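Hypothetical protein AF1531 (Archaeoglobus fulgidus, PDB 2I5H) is of unknown function but belongs to the DUF655 family of the helix-hairpin-helix clan, which hints at, without proving, a role in nucleic acid binding. Local coordinates at residues K64-M69 with R79-K84; L134-G139 with T190-F195. All coordinates share one frame; numbering follows the deposited sequence.

The two contacts follow one another along the chain: contact 1 closes before contact 2 opens. They lie on opposite sides of the centre of the chain. Their centres are 32 Å apart, and their nearest atoms about 17 Å. Contact 1 lies beside the five-stranded antiparallel sheet, where it joins the loop between strands 55-60 and 71-73 to the residues leading into the edge strand 82-88. Contact 2 belongs to the helical part, where it joins the turn before helix 142-154 to the tail after helix 173-186. The two contacts thus join loops in different parts of one DUF655 chain, one beside the sheet and one among the helices.

Contact 1. Residues K64-M69 with R79-K84; sequences KQPLVM and RDVVYK
Pro-66 and Val-81 form the apolar centre of this contact. CG of Pro-66 meets CG1 of Val-81 at 3.7 Å, and the two side chains lie antiparallel alongside each other. CG1 of Val-81 stands anti to the backbone N (chi1 177°). In this position it is the branch that touches the proline ring. CB of Lys-64 approaches the same methyl more loosely, with Lys-64 CB 4.3 Å from Val-81 CG1.

The Lys-64 chain bends at chi2 (-57°), and its end passes Asp-80 O, with Lys-64 CE 3.2 Å away. This is a contact of a carbon with an oxygen. Lys-64 NZ stays 4.0 Å from that same Asp-80 O. The Asp-80 carboxylate is turned off from the lysine, and OD1 of Asp-80 is 6.9 Å from NZ of Lys-64. The opposite charges may attract, but they do not form a salt bridge.

Within 79-84, the guanidinium of Arg-79 turns back on its own segment. Its NH1 donates to O of Tyr-83 at 3.1 Å, and that oxygen lies in the guanidinium plane, at its edge. NE of Arg-79 is held by O of Gly-75.

The loop 64-69 runs between strands 55-60 and 71-73, and Pro-66 also rests on Ile-60 of strand 55-60. Val-82 turns away from the loop and touches Val-58 of strand 55-60 and Val-72 of strand 71-73. The touching residues Asp-80 and Val-81 come just before strand 82-88, an outermost strand of the antiparallel sheet.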
loop_
_atom_site.group_PDB
_atom_site.type_symbol
_atom_site.label_atom_id
_atom_site.label_comp_id
_atom_site.label_asym_id
_atom_site.label_seq_id
_atom_site.Cartn_x
_atom_site.Cartn_y
_atom_site.Cartn_z
ATOM N N LYS A 64 -17.562 -16.823 -5.699
ATOM C CA LYS A 64 -17.005 -15.898 -4.726
ATOM C C LYS A 64 -17.376 -14.480 -5.110
ATOM O O LYS A 64 -17.462 -14.156 -6.287
ATOM C CB LYS A 64 -15.478 -16.033 -4.657
ATOM C CG LYS A 64 -14.984 -17.432 -4.285
ATOM C CD LYS A 64 -15.555 -17.894 -2.952
ATOM C CE LYS A 64 -15.084 -19.308 -2.620
ATOM N NZ LYS A 64 -15.694 -19.811 -1.359
ATOM N N GLN A 65 -17.601 -13.644 -4.106
ATOM C CA GLN A 65 -17.950 -12.249 -4.320
ATOM C C GLN A 65 -17.108 -11.414 -3.359
ATOM O O GLN A 65 -17.600 -10.916 -2.347
ATOM C CB GLN A 65 -19.442 -12.047 -4.060
ATOM C CG GLN A 65 -20.319 -12.801 -5.049
ATOM C CD GLN A 65 -21.626 -13.248 -4.440
ATOM O OE1 GLN A 65 -21.644 -14.057 -3.511
ATOM N NE2 GLN A 65 -22.731 -12.722 -4.955
ATOM N N PRO A 66 -15.811 -11.262 -3.670
ATOM C CA PRO A 66 -14.862 -10.497 -2.855
ATOM C C PRO A 66 -15.296 -9.067 -2.631
ATOM O O PRO A 66 -15.858 -8.432 -3.524
ATOM C CB PRO A 66 -13.570 -10.567 -3.665
ATOM C CG PRO A 66 -13.727 -11.837 -4.449
ATOM C CD PRO A 66 -15.151 -11.778 -4.881
ATOM N N LEU A 67 -15.011 -8.568 -1.432
ATOM C CA LEU A 67 -15.355 -7.206 -1.046
ATOM C C LEU A 67 -14.098 -6.352 -0.969
ATOM O O LEU A 67 -13.019 -6.864 -0.703
ATOM C CB LEU A 67 -16.013 -7.213 0.336
ATOM C CG LEU A 67 -17.231 -8.124 0.483
ATOM C CD1 LEU A 67 -17.585 -8.309 1.956
ATOM C CD2 LEU A 67 -18.388 -7.517 -0.295
ATOM N N VAL A 68 -14.243 -5.052 -1.204
ATOM C CA VAL A 68 -13.104 -4.148 -1.084
ATOM C C VAL A 68 -12.604 -4.305 0.359
ATOM O O VAL A 68 -13.413 -4.427 1.284
ATOM C CB VAL A 68 -13.531 -2.681 -1.324
ATOM C CG1 VAL A 68 -12.369 -1.741 -1.030
ATOM C CG2 VAL A 68 -14.003 -2.506 -2.762
ATOM N N MET A 69 -11.283 -4.322 0.540
ATOM C CA MET A 69 -10.647 -4.473 1.853
ATOM C C MET A 69 -10.477 -5.929 2.299
ATOM O O MET A 69 -9.855 -6.196 3.328
ATOM C CB MET A 69 -11.410 -3.690 2.934
ATOM C CG MET A 69 -11.382 -2.177 2.757
ATOM S SD MET A 69 -9.944 -1.348 3.508
ATOM C CE MET A 69 -10.613 -0.934 5.114
ATOM N N ARG A 79 -5.764 -21.916 -2.601
ATOM C CA ARG A 79 -6.321 -20.562 -2.500
ATOM C C ARG A 79 -7.835 -20.670 -2.438
ATOM O O ARG A 79 -8.454 -21.237 -3.337
ATOM C CB ARG A 79 -5.935 -19.728 -3.728
ATOM C CG ARG A 79 -4.444 -19.486 -3.884
ATOM C CD ARG A 79 -4.130 -18.871 -5.248
ATOM N NE ARG A 79 -2.697 -18.660 -5.436
ATOM C CZ ARG A 79 -2.116 -18.457 -6.615
ATOM N NH1 ARG A 79 -2.839 -18.433 -7.727
ATOM N NH2 ARG A 79 -0.799 -18.305 -6.685
ATOM N N ASP A 80 -8.429 -20.108 -1.394
ATOM C CA ASP A 80 -9.873 -20.179 -1.211
ATOM C C ASP A 80 -10.687 -19.216 -2.067
ATOM O O ASP A 80 -11.852 -19.488 -2.361
ATOM C CB ASP A 80 -10.234 -19.929 0.257
ATOM C CG ASP A 80 -9.605 -20.933 1.198
ATOM O OD1 ASP A 80 -9.662 -22.146 0.904
ATOM O OD2 ASP A 80 -9.066 -20.510 2.241
ATOM N N VAL A 81 -10.082 -18.101 -2.473
ATOM C CA VAL A 81 -10.819 -17.102 -3.245
ATOM C C VAL A 81 -10.199 -16.772 -4.601
ATOM O O VAL A 81 -10.897 -16.749 -5.619
ATOM C CB VAL A 81 -10.976 -15.806 -2.411
ATOM C CG1 VAL A 81 -11.673 -14.721 -3.227
ATOM C CG2 VAL A 81 -11.788 -16.107 -1.154
ATOM N N VAL A 82 -8.896 -16.515 -4.613
ATOM C CA VAL A 82 -8.201 -16.202 -5.856
ATOM C C VAL A 82 -8.014 -17.466 -6.691
ATOM O O VAL A 82 -7.743 -18.543 -6.154
ATOM C CB VAL A 82 -6.816 -15.563 -5.565
ATOM C CG1 VAL A 82 -5.989 -15.458 -6.851
ATOM C CG2 VAL A 82 -7.007 -14.190 -4.947
ATOM N N TYR A 83 -8.185 -17.350 -8.003
ATOM C CA TYR A 83 -7.972 -18.494 -8.869
ATOM C C TYR A 83 -6.529 -18.398 -9.345
ATOM O O TYR A 83 -5.656 -19.076 -8.811
ATOM C CB TYR A 83 -8.959 -18.489 -10.046
ATOM C CG TYR A 83 -8.793 -19.640 -11.021
ATOM C CD1 TYR A 83 -8.376 -20.907 -10.592
ATOM C CD2 TYR A 83 -9.073 -19.468 -12.373
ATOM C CE1 TYR A 83 -8.242 -21.967 -11.497
ATOM C CE2 TYR A 83 -8.944 -20.511 -13.279
ATOM C CZ TYR A 83 -8.526 -21.759 -12.837
ATOM O OH TYR A 83 -8.384 -22.773 -13.752
ATOM N N LYS A 84 -6.264 -17.521 -10.312
ATOM C CA LYS A 84 -4.913 -17.361 -10.836
ATOM C C LYS A 84 -4.439 -15.906 -10.803
ATOM O O LYS A 84 -5.249 -14.975 -10.850
ATOM C CB LYS A 84 -4.868 -17.855 -12.285
ATOM C CG LYS A 84 -5.270 -19.314 -12.482
ATOM C CD LYS A 84 -4.287 -20.249 -11.794
ATOM C CE LYS A 84 -4.627 -21.704 -12.076
ATOM N NZ LYS A 84 -3.634 -22.630 -11.467
#

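Contact 2. Residues L134-G139 with T190-F195; sequences LELLPG and TKYKLF
Between Tyr-192 and Leu-194, which both touch Leu-136, Lys-193 points away and its NZ is gripped by two backbone carbonyls. One bond runs from Lys-193 NZ to Thr-190 O at 2.7 Å, with the donor in the carbonyl plane; the other goes to Pro-188 O. The two bonds tie the end of the lysine chain back to the backbone just before it.

The contact itself is apolar. Leu-136 points at the tail, and its side chain crosses that of Leu-194 at a slant. CD1 of Leu-136 is 3.4 Å from CD1 of Leu-194, tighter than usual for two carbons. Leu-136 CD1 also lies 3.6 Å from Leu-194 CD2, so it sits against both methyls. With CG of Leu-136 anti to the carbonyl carbon (chi1 -68°), the branched end swings toward the tail. Leu-136 CD1 also meets Tyr-192 CB at 4.1 Å. CD2 of Leu-136 approaches CD2 of Tyr-192 obliquely at 4.1 Å, and the two side chains cross at about a right angle. Replacing Leu-136 with an alanine would probably open a gap between Tyr-192 and Leu-194, leaving Leu-194 CD2 without its neighbour across the contact and CD1 with only the CB to rest on. Farther along, CD2 of Leu-137 meets CE2 of Phe-195 at 4.1 Å, at the ring edge and near its plane. Leu-194 CB lies over one face of that ring.

Glu-184 of helix 173-186 holds the tail by accepting bonds from the backbone N of Leu-194 and Phe-195. Phe-120 of helix 114-121 stacks edge-to-face with Phe-195 and touches Leu-137 and Leu-194. Residues 134-139 lead into helix 142-154, and Leu-137, Pro-138 and Gly-139 are consistent with the hairpin of a helix-hairpin-helix motif, here packed against the tail that follows helix 173-186.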
loop_
_atom_site.group_PDB
_atom_site.type_symbol
_atom_site.label_atom_id
_atom_site.label_comp_id
_atom_site.label_asym_id
_atom_site.label_seq_id
_atom_site.Cartn_x
_atom_site.Cartn_y
_atom_site.Cartn_z
ATOM N N LEU A 134 13.649 10.738 6.338
ATOM C CA LEU A 134 12.359 11.296 6.735
ATOM C C LEU A 134 11.858 12.289 5.698
ATOM O O LEU A 134 10.651 12.481 5.539
ATOM C CB LEU A 134 12.467 12.000 8.090
ATOM C CG LEU A 134 12.731 11.109 9.302
ATOM C CD1 LEU A 134 12.792 11.963 10.562
ATOM C CD2 LEU A 134 11.640 10.054 9.415
ATOM N N GLU A 135 12.791 12.923 4.997
ATOM C CA GLU A 135 12.436 13.896 3.979
ATOM C C GLU A 135 11.870 13.213 2.742
ATOM O O GLU A 135 11.273 13.861 1.889
ATOM C CB GLU A 135 13.657 14.737 3.607
ATOM C CG GLU A 135 14.229 15.523 4.776
ATOM C CD GLU A 135 15.462 16.317 4.397
ATOM O OE1 GLU A 135 15.344 17.258 3.586
ATOM O OE2 GLU A 135 16.552 15.991 4.910
ATOM N N LEU A 136 12.062 11.901 2.642
ATOM C CA LEU A 136 11.532 11.155 1.503
ATOM C C LEU A 136 10.012 11.100 1.624
ATOM O O LEU A 136 9.300 10.929 0.634
ATOM C CB LEU A 136 12.101 9.733 1.475
ATOM C CG LEU A 136 13.593 9.602 1.162
ATOM C CD1 LEU A 136 14.021 8.151 1.301
ATOM C CD2 LEU A 136 13.870 10.115 -0.243
ATOM N N LEU A 137 9.525 11.253 2.851
ATOM C CA LEU A 137 8.092 11.229 3.112
ATOM C C LEU A 137 7.429 12.523 2.657
ATOM O O LEU A 137 7.749 13.604 3.152
ATOM C CB LEU A 137 7.832 11.024 4.604
ATOM C CG LEU A 137 8.436 9.764 5.221
ATOM C CD1 LEU A 137 8.119 9.728 6.705
ATOM C CD2 LEU A 137 7.884 8.527 4.520
ATOM N N PRO A 138 6.498 12.428 1.695
ATOM C CA PRO A 138 5.796 13.609 1.186
ATOM C C PRO A 138 5.125 14.354 2.338
ATOM O O PRO A 138 4.314 13.782 3.066
ATOM C CB PRO A 138 4.780 13.012 0.214
ATOM C CG PRO A 138 5.486 11.791 -0.296
ATOM C CD PRO A 138 6.072 11.214 0.975
ATOM N N GLY A 139 5.472 15.625 2.506
ATOM C CA GLY A 139 4.890 16.407 3.581
ATOM C C GLY A 139 5.806 16.513 4.787
ATOM O O GLY A 139 5.383 16.930 5.867
ATOM N N THR A 190 11.953 5.928 -9.216
ATOM C CA THR A 190 12.491 6.747 -8.132
ATOM C C THR A 190 13.694 5.999 -7.567
ATOM O O THR A 190 13.691 4.771 -7.509
ATOM C CB THR A 190 11.448 6.982 -7.010
ATOM O OG1 THR A 190 11.902 8.037 -6.152
ATOM C CG2 THR A 190 11.248 5.723 -6.179
ATOM N N LYS A 191 14.722 6.734 -7.155
ATOM C CA LYS A 191 15.935 6.111 -6.637
ATOM C C LYS A 191 15.788 5.330 -5.338
ATOM O O LYS A 191 16.513 4.360 -5.113
ATOM C CB LYS A 191 17.042 7.159 -6.468
ATOM C CG LYS A 191 18.328 6.586 -5.885
ATOM C CD LYS A 191 19.478 7.573 -5.959
ATOM C CE LYS A 191 20.742 6.973 -5.356
ATOM N NZ LYS A 191 21.107 5.672 -5.992
ATOM N N TYR A 192 14.857 5.738 -4.484
ATOM C CA TYR A 192 14.671 5.052 -3.213
ATOM C C TYR A 192 13.312 4.375 -3.049
ATOM O O TYR A 192 12.270 5.000 -3.211
ATOM C CB TYR A 192 14.899 6.034 -2.061
ATOM C CG TYR A 192 16.319 6.543 -1.979
ATOM C CD1 TYR A 192 17.368 5.689 -1.640
ATOM C CD2 TYR A 192 16.620 7.877 -2.255
ATOM C CE1 TYR A 192 18.681 6.147 -1.579
ATOM C CE2 TYR A 192 17.932 8.346 -2.197
ATOM C CZ TYR A 192 18.956 7.476 -1.860
ATOM O OH TYR A 192 20.254 7.929 -1.814
ATOM N N LYS A 193 13.343 3.085 -2.728
ATOM C CA LYS A 193 12.125 2.311 -2.510
ATOM C C LYS A 193 12.088 1.926 -1.036
ATOM O O LYS A 193 12.556 0.854 -0.650
ATOM C CB LYS A 193 12.120 1.045 -3.376
ATOM C CG LYS A 193 12.168 1.286 -4.883
ATOM C CD LYS A 193 11.011 2.146 -5.361
ATOM C CE LYS A 193 10.928 2.160 -6.881
ATOM N NZ LYS A 193 12.219 2.549 -7.519
ATOM N N LEU A 194 11.524 2.807 -0.217
ATOM C CA LEU A 194 11.443 2.585 1.222
ATOM C C LEU A 194 10.474 1.493 1.653
ATOM O O LEU A 194 10.793 0.686 2.528
ATOM C CB LEU A 194 11.051 3.886 1.926
ATOM C CG LEU A 194 11.992 5.079 1.766
ATOM C CD1 LEU A 194 11.388 6.291 2.459
ATOM C CD2 LEU A 194 13.356 4.739 2.350
ATOM N N PHE A 195 9.293 1.463 1.045
ATOM C CA PHE A 195 8.287 0.484 1.430
ATOM C C PHE A 195 7.810 -0.443 0.320
ATOM O O PHE A 195 7.051 -1.376 0.585
ATOM C CB PHE A 195 7.075 1.208 2.019
ATOM C CG PHE A 195 7.430 2.247 3.035
ATOM C CD1 PHE A 195 8.063 1.890 4.223
ATOM C CD2 PHE A 195 7.146 3.589 2.804
ATOM C CE1 PHE A 195 8.408 2.857 5.166
ATOM C CE2 PHE A 195 7.487 4.563 3.739
ATOM C CZ PHE A 195 8.120 4.196 4.925
#